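Local structure of ABC transporter sugar binding protein (Xanthomonas axonopodis pv. citri, 3UOR) at residues 47-58 against 316-324; 197-208 against 220-230. The protein probably binds maltose or a related sugar in the periplasm and delivers it to an ABC importer. All coordinates share one frame; numbering follows the deposited sequence.

Contacts 1 and 2 lie on opposite sides of the chain's centre, with their own centres 42 Å apart and their nearest atoms about 23 Å apart. Along the chain, 47-58 comes first and 316-324 last, so contact 2, which joins 197-208 to 220-230, is nested within the loop that contact 1 closes. Contact 1 brings together two helices, 39-52 and 314-324, distant in sequence, beside strand 30-36; contact 2 folds neighbouring helices 195-202 and 221-235 against each other, beside helices 377-394 and 398-412. Such a separation would suit one contact in each of the two lobes known for periplasmic binding proteins, a probable assignment.

Contact 1 (47-58 against 316-324); sequences LVADFEKQNPTI and ASWKLIEYL
Polar contact is concentrated at the phenol of Tyr-323, which reaches across to helix 39-52. Its OH donates to Asp-50 OD1 at 2.7 Å, on the anti lone pair of that oxygen, the one facing away from OD2. The carboxylate comes in across the end of the phenol, its plane turned 34° from that of the ring. Leu-47 O lies 3.2 Å from the same Tyr-323 OH, so the phenol oxygen sits close to a backbone carbonyl as well as to the carboxylate. Near the ring plane, Gln-54 NE2 approaches Tyr-323 CE1 at 4.1 Å.

The aromatic contact adjoins it. Phe-51 CB stands over the centre of the Tyr-323 ring, 3.7 Å from its centroid, a CH-pi contact only 10° off the ring normal. With CG anti to the backbone N (chi1 172°), Tyr-323 carries its ring out toward helix 39-52, where it runs alongside Phe-51, the two pointing opposite ways. The rings meet obliquely, with Phe-51 CD1 3.5 Å from Tyr-323 CG.

Apolar packing completes the interface. The far end of the Phe-51 ring lies against the backbone of helix 314-324, CZ being 3.8 Å from Leu-320 CA, while Leu-320 CD1 lies over one ring face, nearer its margin than its centre. Ile-58, which begins the next strand, places CD1 4.3 Å from Ala-316 CB and also meets the aliphatic part of Lys-319. Leu-47 and Leu-324 touch through their CD2 methyls. Leu-320 and Leu-324 also rest on Phe-34 of strand 30-36, and Val-329 and Arg-332 of helix 327-337 touch Tyr-323.

The chemistry implies a hydrophobic helix-on-helix seam with a polar end: the bond to Asp-50 holds the phenol oxygen in place, Phe-51 CB over the ring face would hinder its turning, and Phe-51 is wedged between the Tyr-323 ring and the Leu-320 backbone.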
loop_
_atom_site.group_PDB
_atom_site.type_symbol
_atom_site.label_atom_id
_atom_site.label_comp_id
_atom_site.label_asym_id
_atom_site.label_seq_id
_atom_site.Cartn_x
_atom_site.Cartn_y
_atom_site.Cartn_z
ATOM N N LEU A 47 13.775 6.951 16.912
ATOM C CA LEU A 47 14.827 6.176 16.286
ATOM C C LEU A 47 16.041 7.035 15.987
ATOM O O LEU A 47 17.163 6.572 16.133
ATOM C CB LEU A 47 14.320 5.503 15.006
ATOM C CG LEU A 47 13.475 4.235 15.170
ATOM C CD1 LEU A 47 12.426 4.410 16.225
ATOM C CD2 LEU A 47 12.832 3.883 13.855
ATOM N N VAL A 48 15.835 8.282 15.564
ATOM C CA VAL A 48 16.986 9.102 15.187
ATOM C C VAL A 48 17.822 9.429 16.422
ATOM O O VAL A 48 19.030 9.653 16.322
ATOM C CB VAL A 48 16.618 10.397 14.406
ATOM C CG1 VAL A 48 15.649 10.092 13.308
ATOM C CG2 VAL A 48 16.045 11.453 15.330
ATOM N N ALA A 49 17.177 9.433 17.587
ATOM C CA ALA A 49 17.891 9.640 18.841
ATOM C C ALA A 49 19.071 8.679 18.923
ATOM O O ALA A 49 20.194 9.090 19.211
ATOM C CB ALA A 49 16.955 9.465 20.035
ATOM N N ASP A 50 18.824 7.400 18.647
ATOM C CA ASP A 50 19.903 6.412 18.666
ATOM C C ASP A 50 20.870 6.577 17.491
ATOM O O ASP A 50 22.021 6.162 17.574
ATOM C CB ASP A 50 19.336 4.996 18.693
ATOM C CG ASP A 50 20.399 3.937 18.499
ATOM O OD1 ASP A 50 20.585 3.482 17.357
ATOM O OD2 ASP A 50 21.040 3.543 19.488
ATOM N N PHE A 51 20.403 7.167 16.392
ATOM C CA PHE A 51 21.279 7.423 15.246
ATOM C C PHE A 51 22.260 8.542 15.573
ATOM O O PHE A 51 23.439 8.475 15.207
ATOM C CB PHE A 51 20.470 7.784 13.998
ATOM C CG PHE A 51 21.297 8.371 12.863
ATOM C CD1 PHE A 51 22.006 7.547 12.000
ATOM C CD2 PHE A 51 21.326 9.744 12.639
ATOM C CE1 PHE A 51 22.755 8.079 10.945
ATOM C CE2 PHE A 51 22.076 10.287 11.588
ATOM C CZ PHE A 51 22.786 9.449 10.738
ATOM N N GLU A 52 21.757 9.574 16.247
ATOM C CA GLU A 52 22.578 10.690 16.690
ATOM C C GLU A 52 23.583 10.222 17.736
ATOM O O GLU A 52 24.752 10.587 17.697
ATOM C CB GLU A 52 21.705 11.789 17.280
ATOM C CG GLU A 52 20.924 12.572 16.255
ATOM C CD GLU A 52 20.064 13.634 16.898
ATOM O OE1 GLU A 52 19.626 14.567 16.191
ATOM O OE2 GLU A 52 19.827 13.537 18.120
ATOM N N LYS A 53 23.117 9.404 18.672
ATOM C CA LYS A 53 23.997 8.853 19.687
ATOM C C LYS A 53 24.903 7.757 19.113
ATOM O O LYS A 53 25.528 7.006 19.860
ATOM C CB LYS A 53 23.186 8.344 20.886
ATOM C CG LYS A 53 24.031 8.004 22.104
ATOM C CD LYS A 53 23.314 8.346 23.404
ATOM C CE LYS A 53 21.993 7.603 23.524
ATOM N NZ LYS A 53 21.912 6.884 24.822
ATOM N N GLN A 54 24.972 7.663 17.787
ATOM C CA GLN A 54 25.923 6.767 17.129
ATOM C C GLN A 54 26.716 7.568 16.108
ATOM O O GLN A 54 27.707 7.090 15.557
ATOM C CB GLN A 54 25.210 5.624 16.401
ATOM C CG GLN A 54 24.892 4.391 17.227
ATOM C CD GLN A 54 24.282 3.282 16.375
ATOM O OE1 GLN A 54 24.817 2.935 15.321
ATOM N NE2 GLN A 54 23.158 2.728 16.826
ATOM N N ASN A 55 26.243 8.782 15.841
ATOM C CA ASN A 55 26.866 9.692 14.881
ATOM C C ASN A 55 26.769 11.114 15.447
ATOM O O ASN A 55 25.911 11.897 15.029
ATOM C CB ASN A 55 26.166 9.623 13.506
ATOM C CG ASN A 55 26.276 8.246 12.836
ATOM O OD1 ASN A 55 25.360 7.418 12.914
ATOM N ND2 ASN A 55 27.389 8.014 12.154
ATOM N N PRO A 56 27.643 11.447 16.415
ATOM C CA PRO A 56 27.566 12.704 17.180
ATOM C C PRO A 56 27.910 13.971 16.381
ATOM O O PRO A 56 27.616 15.082 16.836
ATOM C CB PRO A 56 28.571 12.484 18.315
ATOM C CG PRO A 56 29.541 11.496 17.766
ATOM C CD PRO A 56 28.754 10.589 16.866
ATOM N N THR A 57 28.509 13.802 15.203
ATOM C CA THR A 57 28.805 14.925 14.316
ATOM C C THR A 57 27.581 15.326 13.491
ATOM O O THR A 57 27.601 16.335 12.774
ATOM C CB THR A 57 29.948 14.573 13.344
ATOM O OG1 THR A 57 29.583 13.424 12.561
ATOM C CG2 THR A 57 31.229 14.276 14.119
ATOM N N ILE A 58 26.521 14.521 13.590
ATOM C CA ILE A 58 25.304 14.728 12.805
ATOM C C ILE A 58 24.106 15.020 13.695
ATOM O O ILE A 58 23.786 14.245 14.591
ATOM C CB ILE A 58 24.981 13.493 11.943
ATOM C CG1 ILE A 58 26.073 13.268 10.895
ATOM C CG2 ILE A 58 23.643 13.660 11.261
ATOM C CD1 ILE A 58 26.036 11.894 10.267
ATOM N N ALA A 316 25.665 12.912 4.556
ATOM C CA ALA A 316 25.119 12.763 5.905
ATOM C C ALA A 316 23.714 12.239 5.730
ATOM O O ALA A 316 23.270 11.344 6.446
ATOM C CB ALA A 316 25.092 14.097 6.642
ATOM N N SER A 317 23.021 12.810 4.750
ATOM C CA SER A 317 21.652 12.440 4.435
ATOM C C SER A 317 21.562 10.966 4.076
ATOM O O SER A 317 20.684 10.268 4.568
ATOM C CB SER A 317 21.121 13.303 3.291
ATOM O OG SER A 317 20.821 14.607 3.758
ATOM N N TRP A 318 22.478 10.492 3.235
ATOM C CA TRP A 318 22.482 9.088 2.886
ATOM C C TRP A 318 22.680 8.208 4.118
ATOM O O TRP A 318 22.040 7.173 4.251
ATOM C CB TRP A 318 23.560 8.754 1.865
ATOM C CG TRP A 318 23.701 7.276 1.765
ATOM C CD1 TRP A 318 24.730 6.511 2.232
ATOM C CD2 TRP A 318 22.739 6.365 1.222
ATOM N NE1 TRP A 318 24.479 5.175 1.987
ATOM C CE2 TRP A 318 23.264 5.064 1.365
ATOM C CE3 TRP A 318 21.492 6.526 0.606
ATOM C CZ2 TRP A 318 22.584 3.932 0.917
ATOM C CZ3 TRP A 318 20.820 5.405 0.166
ATOM C CH2 TRP A 318 21.368 4.122 0.323
ATOM N N LYS A 319 23.578 8.600 5.014
ATOM C CA LYS A 319 23.835 7.784 6.210
ATOM C C LYS A 319 22.567 7.603 7.036
ATOM O O LYS A 319 22.321 6.532 7.585
ATOM C CB LYS A 319 24.941 8.396 7.084
ATOM C CG LYS A 319 26.346 8.314 6.486
ATOM C CD LYS A 319 27.351 9.010 7.400
ATOM C CE LYS A 319 28.787 8.931 6.876
ATOM N NZ LYS A 319 29.452 7.657 7.272
ATOM N N LEU A 320 21.768 8.657 7.136
ATOM C CA LEU A 320 20.514 8.559 7.861
ATOM C C LEU A 320 19.588 7.531 7.202
ATOM O O LEU A 320 18.923 6.747 7.885
ATOM C CB LEU A 320 19.830 9.923 7.949
ATOM C CG LEU A 320 18.380 9.868 8.394
ATOM C CD1 LEU A 320 18.260 9.252 9.766
ATOM C CD2 LEU A 320 17.777 11.255 8.373
ATOM N N ILE A 321 19.559 7.513 5.876
ATOM C CA ILE A 321 18.639 6.627 5.169
ATOM C C ILE A 321 19.096 5.189 5.309
ATOM O O ILE A 321 18.289 4.263 5.473
ATOM C CB ILE A 321 18.520 6.980 3.682
ATOM C CG1 ILE A 321 17.712 8.268 3.501
ATOM C CG2 ILE A 321 17.815 5.871 2.937
ATOM C CD1 ILE A 321 17.528 8.646 2.058
ATOM N N GLU A 322 20.409 5.022 5.269
ATOM C CA GLU A 322 21.037 3.730 5.418
ATOM C C GLU A 322 20.736 3.176 6.795
ATOM O O GLU A 322 20.407 2.002 6.926
ATOM C CB GLU A 322 22.543 3.867 5.230
ATOM C CG GLU A 322 23.236 2.551 5.004
ATOM C CD GLU A 322 24.730 2.723 4.806
ATOM O OE1 GLU A 322 25.418 3.074 5.785
ATOM O OE2 GLU A 322 25.210 2.504 3.681
ATOM N N TYR A 323 20.843 4.026 7.816
ATOM C CA TYR A 323 20.521 3.635 9.191
ATOM C C TYR A 323 19.086 3.113 9.267
ATOM O O TYR A 323 18.828 2.059 9.851
ATOM C CB TYR A 323 20.705 4.821 10.145
ATOM C CG TYR A 323 20.221 4.572 11.562
ATOM C CD1 TYR A 323 21.033 3.951 12.502
ATOM C CD2 TYR A 323 18.953 4.971 11.955
ATOM C CE1 TYR A 323 20.583 3.727 13.798
ATOM C CE2 TYR A 323 18.489 4.747 13.239
ATOM C CZ TYR A 323 19.302 4.127 14.155
ATOM O OH TYR A 323 18.820 3.914 15.428
ATOM N N LEU A 324 18.160 3.846 8.653
ATOM C CA LEU A 324 16.754 3.462 8.668
ATOM C C LEU A 324 16.520 2.243 7.790
ATOM O O LEU A 324 15.442 1.661 7.819
ATOM C CB LEU A 324 15.868 4.619 8.221
ATOM C CG LEU A 324 15.820 5.775 9.214
ATOM C CD1 LEU A 324 14.985 6.914 8.653
ATOM C CD2 LEU A 324 15.266 5.292 10.549
#

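Contact 2 (197-208 against 220-230); sequences QLSFALQQDDRL and GAGFRKALGFY
With CG beside the backbone N and the chain bent at chi2 (87°), Gln-197 lays its CG over the centre of the Tyr-230 ring, 3.3 Å from the centroid, in a CH-pi contact. Gln-204 is also bent at chi2, but in the opposite sense, and its amide turns back to its own helix, where NE2 donates nearly straight to Phe-200 O at 2.9 Å. This bond fixes the amide; CG rests against Gly-222 O, and OE1 lies beside Lys-225 CD.

Between these ends the helices close tightly: Ala-226 CB comes 3.5 Å from Ala-201 CA, and the axes of 197-202 and 221-230 approach to 8.4 Å. Phe-229 directs its edge at the face of Phe-200 in a T-shaped pair, planes at 86°. Leu-208 CD2 and Ala-201 CB both meet Phe-223 CD1.

At the start of helix 221-235, Gly-222 N donates to Asp-206 OD2 at 3.2 Å, on the syn side but 26° out of the carboxylate plane. A water accepts from Phe-223 N at 2.8 Å and also lies by OD2. The carboxylate thus serves first-turn amides, directly at Gly-222 N and perhaps through the water at Phe-223 N, and its negative charge would complement the positive end of the helix dipole.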
loop_
_atom_site.group_PDB
_atom_site.type_symbol
_atom_site.label_atom_id
_atom_site.label_comp_id
_atom_site.label_asym_id
_atom_site.label_seq_id
_atom_site.Cartn_x
_atom_site.Cartn_y
_atom_site.Cartn_z
ATOM N N GLN A 197 -10.475 -3.167 -4.903
ATOM C CA GLN A 197 -10.627 -3.374 -6.351
ATOM C C GLN A 197 -9.258 -3.352 -6.957
ATOM O O GLN A 197 -8.934 -4.159 -7.830
ATOM C CB GLN A 197 -11.421 -2.226 -7.039
ATOM C CG GLN A 197 -12.730 -1.889 -6.395
ATOM C CD GLN A 197 -12.592 -0.879 -5.259
ATOM O OE1 GLN A 197 -12.089 -1.208 -4.162
ATOM N NE2 GLN A 197 -13.055 0.365 -5.512
ATOM N N LEU A 198 -8.462 -2.373 -6.536
ATOM C CA LEU A 198 -7.116 -2.239 -7.088
ATOM C C LEU A 198 -6.287 -3.517 -6.841
ATOM O O LEU A 198 -5.611 -4.004 -7.750
ATOM C CB LEU A 198 -6.412 -1.003 -6.526
ATOM C CG LEU A 198 -4.949 -0.853 -6.943
ATOM C CD1 LEU A 198 -4.856 -0.744 -8.455
ATOM C CD2 LEU A 198 -4.341 0.392 -6.296
ATOM N N SER A 199 -6.352 -4.060 -5.625
ATOM C CA SER A 199 -5.598 -5.283 -5.297
ATOM C C SER A 199 -5.953 -6.386 -6.282
ATOM O O SER A 199 -5.073 -7.000 -6.871
ATOM C CB SER A 199 -5.902 -5.765 -3.868
ATOM O OG SER A 199 -5.494 -4.787 -2.929
ATOM N N PHE A 200 -7.251 -6.622 -6.476
ATOM C CA PHE A 200 -7.698 -7.690 -7.372
ATOM C C PHE A 200 -7.326 -7.421 -8.826
ATOM O O PHE A 200 -7.114 -8.360 -9.590
ATOM C CB PHE A 200 -9.213 -7.949 -7.219
ATOM C CG PHE A 200 -9.584 -8.471 -5.871
ATOM C CD1 PHE A 200 -8.936 -9.598 -5.352
ATOM C CD2 PHE A 200 -10.533 -7.830 -5.094
ATOM C CE1 PHE A 200 -9.252 -10.092 -4.100
ATOM C CE2 PHE A 200 -10.857 -8.327 -3.820
ATOM C CZ PHE A 200 -10.211 -9.463 -3.330
ATOM N N ALA A 201 -7.261 -6.146 -9.211
ATOM C CA ALA A 201 -6.880 -5.785 -10.582
ATOM C C ALA A 201 -5.384 -5.983 -10.805
ATOM O O ALA A 201 -4.950 -6.397 -11.894
ATOM C CB ALA A 201 -7.280 -4.338 -10.886
ATOM N N LEU A 202 -4.594 -5.696 -9.770
ATOM C CA LEU A 202 -3.155 -5.966 -9.823
ATOM C C LEU A 202 -2.823 -7.457 -9.940
ATOM O O LEU A 202 -1.717 -7.794 -10.313
ATOM C CB LEU A 202 -2.433 -5.380 -8.611
ATOM C CG LEU A 202 -2.404 -3.869 -8.584
ATOM C CD1 LEU A 202 -1.823 -3.382 -7.253
ATOM C CD2 LEU A 202 -1.584 -3.413 -9.736
ATOM N N GLN A 203 -3.765 -8.346 -9.613
ATOM C CA GLN A 203 -3.503 -9.790 -9.748
ATOM C C GLN A 203 -3.629 -10.311 -11.185
ATOM O O GLN A 203 -3.519 -11.507 -11.407
ATOM C CB GLN A 203 -4.412 -10.612 -8.821
ATOM C CG GLN A 203 -4.254 -10.261 -7.348
ATOM C CD GLN A 203 -5.230 -11.002 -6.500
ATOM O OE1 GLN A 203 -6.286 -11.433 -6.980
ATOM N NE2 GLN A 203 -4.896 -11.170 -5.228
ATOM N N GLN A 204 -3.850 -9.422 -12.152
ATOM C CA GLN A 204 -4.085 -9.844 -13.536
ATOM C C GLN A 204 -2.809 -9.652 -14.331
ATOM O O GLN A 204 -1.975 -8.855 -13.954
ATOM C CB GLN A 204 -5.215 -9.016 -14.173
ATOM C CG GLN A 204 -6.528 -8.966 -13.341
ATOM C CD GLN A 204 -6.987 -10.348 -12.876
ATOM O OE1 GLN A 204 -7.071 -11.284 -13.673
ATOM N NE2 GLN A 204 -7.275 -10.480 -11.574
ATOM N N ASP A 205 -2.688 -10.337 -15.461
ATOM C CA ASP A 205 -1.468 -10.302 -16.258
ATOM C C ASP A 205 -1.301 -9.030 -17.042
ATOM O O ASP A 205 -0.187 -8.682 -17.437
ATOM C CB ASP A 205 -1.449 -11.461 -17.245
ATOM C CG ASP A 205 -1.130 -12.769 -16.579
ATOM O OD1 ASP A 205 -0.373 -12.738 -15.581
ATOM O OD2 ASP A 205 -1.637 -13.815 -17.043
ATOM N N ASP A 206 -2.402 -8.342 -17.305
ATOM C CA ASP A 206 -2.277 -7.128 -18.095
ATOM C C ASP A 206 -2.183 -5.892 -17.203
ATOM O O ASP A 206 -2.391 -5.959 -15.996
ATOM C CB ASP A 206 -3.337 -7.028 -19.221
ATOM C CG ASP A 206 -4.758 -6.896 -18.699
ATOM O OD1 ASP A 206 -4.948 -7.026 -17.473
ATOM O OD2 ASP A 206 -5.681 -6.652 -19.523
ATOM N N ARG A 207 -1.817 -4.781 -17.816
ATOM C CA ARG A 207 -1.553 -3.533 -17.128
ATOM C C ARG A 207 -2.832 -2.671 -17.162
ATOM O O ARG A 207 -3.610 -2.760 -18.110
ATOM C CB ARG A 207 -0.417 -2.855 -17.885
ATOM C CG ARG A 207 0.295 -1.722 -17.196
ATOM C CD ARG A 207 1.377 -1.172 -18.136
ATOM N NE ARG A 207 2.049 -0.021 -17.558
ATOM C CZ ARG A 207 2.735 -0.062 -16.425
ATOM N NH1 ARG A 207 2.845 -1.208 -15.765
ATOM N NH2 ARG A 207 3.322 1.036 -15.958
ATOM N N LEU A 208 -3.056 -1.864 -16.128
ATOM C CA LEU A 208 -4.234 -0.997 -16.054
ATOM C C LEU A 208 -4.184 0.210 -16.999
ATOM O O LEU A 208 -5.208 0.850 -17.243
ATOM C CB LEU A 208 -4.461 -0.540 -14.617
ATOM C CG LEU A 208 -5.061 -1.629 -13.730
ATOM C CD1 LEU A 208 -5.157 -1.173 -12.294
ATOM C CD2 LEU A 208 -6.440 -2.034 -14.253
ATOM N N GLY A 220 -9.679 -3.482 -20.753
ATOM C CA GLY A 220 -8.925 -4.718 -20.953
ATOM C C GLY A 220 -9.514 -5.888 -20.186
ATOM O O GLY A 220 -10.307 -5.689 -19.254
ATOM N N ALA A 221 -9.132 -7.107 -20.572
ATOM C CA ALA A 221 -9.640 -8.320 -19.918
ATOM C C ALA A 221 -9.405 -8.354 -18.410
ATOM O O ALA A 221 -10.264 -8.783 -17.645
ATOM C CB ALA A 221 -9.056 -9.588 -20.579
ATOM N N GLY A 222 -8.234 -7.901 -17.980
ATOM C CA GLY A 222 -7.877 -8.009 -16.580
ATOM C C GLY A 222 -8.791 -7.181 -15.706
ATOM O O GLY A 222 -9.371 -7.686 -14.729
ATOM N N PHE A 223 -8.936 -5.902 -16.035
ATOM C CA PHE A 223 -9.820 -5.091 -15.200
ATOM C C PHE A 223 -11.264 -5.605 -15.210
ATOM O O PHE A 223 -11.924 -5.650 -14.156
ATOM C CB PHE A 223 -9.769 -3.595 -15.490
ATOM C CG PHE A 223 -10.560 -2.799 -14.491
ATOM C CD1 PHE A 223 -10.094 -2.657 -13.189
ATOM C CD2 PHE A 223 -11.800 -2.274 -14.814
ATOM C CE1 PHE A 223 -10.827 -1.965 -12.239
ATOM C CE2 PHE A 223 -12.545 -1.562 -13.867
ATOM C CZ PHE A 223 -12.069 -1.424 -12.577
ATOM N N ARG A 224 -11.738 -6.041 -16.376
ATOM C CA ARG A 224 -13.078 -6.619 -16.455
ATOM C C ARG A 224 -13.231 -7.831 -15.544
ATOM O O ARG A 224 -14.298 -8.044 -14.960
ATOM C CB ARG A 224 -13.428 -7.008 -17.887
ATOM C CG ARG A 224 -13.632 -5.816 -18.816
ATOM C CD ARG A 224 -13.925 -6.338 -20.209
ATOM N NE ARG A 224 -14.043 -5.305 -21.243
ATOM C CZ ARG A 224 -15.198 -4.768 -21.625
ATOM N NH1 ARG A 224 -16.327 -5.126 -21.030
ATOM N NH2 ARG A 224 -15.222 -3.881 -22.597
ATOM N N LYS A 225 -12.176 -8.638 -15.428
ATOM C CA LYS A 225 -12.241 -9.847 -14.591
ATOM C C LYS A 225 -12.274 -9.400 -13.111
ATOM O O LYS A 225 -13.074 -9.886 -12.311
ATOM C CB LYS A 225 -11.044 -10.765 -14.876
ATOM C CG LYS A 225 -11.168 -12.204 -14.377
ATOM C CD LYS A 225 -9.800 -12.919 -14.457
ATOM C CE LYS A 225 -9.879 -14.452 -14.403
ATOM N NZ LYS A 225 -10.381 -15.018 -13.127
ATOM N N ALA A 226 -11.441 -8.425 -12.774
ATOM C CA ALA A 226 -11.372 -7.897 -11.407
ATOM C C ALA A 226 -12.669 -7.202 -10.987
ATOM O O ALA A 226 -13.208 -7.427 -9.886
ATOM C CB ALA A 226 -10.162 -6.929 -11.272
ATOM N N LEU A 227 -13.171 -6.343 -11.863
ATOM C CA LEU A 227 -14.495 -5.744 -11.650
ATOM C C LEU A 227 -15.562 -6.816 -11.431
ATOM O O LEU A 227 -16.384 -6.722 -10.516
ATOM C CB LEU A 227 -14.913 -4.841 -12.833
ATOM C CG LEU A 227 -16.263 -4.124 -12.645
ATOM C CD1 LEU A 227 -16.199 -3.266 -11.353
ATOM C CD2 LEU A 227 -16.574 -3.245 -13.865
ATOM N N GLY A 228 -15.544 -7.846 -12.261
ATOM C CA GLY A 228 -16.519 -8.916 -12.118
ATOM C C GLY A 228 -16.479 -9.594 -10.754
ATOM O O GLY A 228 -17.516 -9.754 -10.081
ATOM N N PHE A 229 -15.273 -9.999 -10.346
ATOM C CA PHE A 229 -15.052 -10.698 -9.068
ATOM C C PHE A 229 -15.464 -9.803 -7.884
ATOM O O PHE A 229 -16.174 -10.230 -6.976
ATOM C CB PHE A 229 -13.568 -11.093 -8.956
ATOM C CG PHE A 229 -13.219 -11.852 -7.704
ATOM C CD1 PHE A 229 -13.777 -13.099 -7.450
ATOM C CD2 PHE A 229 -12.285 -11.338 -6.807
ATOM C CE1 PHE A 229 -13.438 -13.811 -6.302
ATOM C CE2 PHE A 229 -11.936 -12.032 -5.667
ATOM C CZ PHE A 229 -12.508 -13.281 -5.405
ATOM N N TYR A 230 -15.023 -8.548 -7.914
ATOM C CA TYR A 230 -15.341 -7.578 -6.869
ATOM C C TYR A 230 -16.861 -7.264 -6.785
ATOM O O TYR A 230 -17.465 -7.331 -5.714
ATOM C CB TYR A 230 -14.530 -6.302 -7.140
ATOM C CG TYR A 230 -14.806 -5.126 -6.236
ATOM C CD1 TYR A 230 -14.165 -5.008 -4.998
ATOM C CD2 TYR A 230 -15.655 -4.092 -6.637
ATOM C CE1 TYR A 230 -14.382 -3.900 -4.182
ATOM C CE2 TYR A 230 -15.885 -2.983 -5.818
ATOM C CZ TYR A 230 -15.233 -2.891 -4.598
ATOM O OH TYR A 230 -15.429 -1.809 -3.773
HETATM O O HOH W 1 -7.153 -4.573 -17.717
#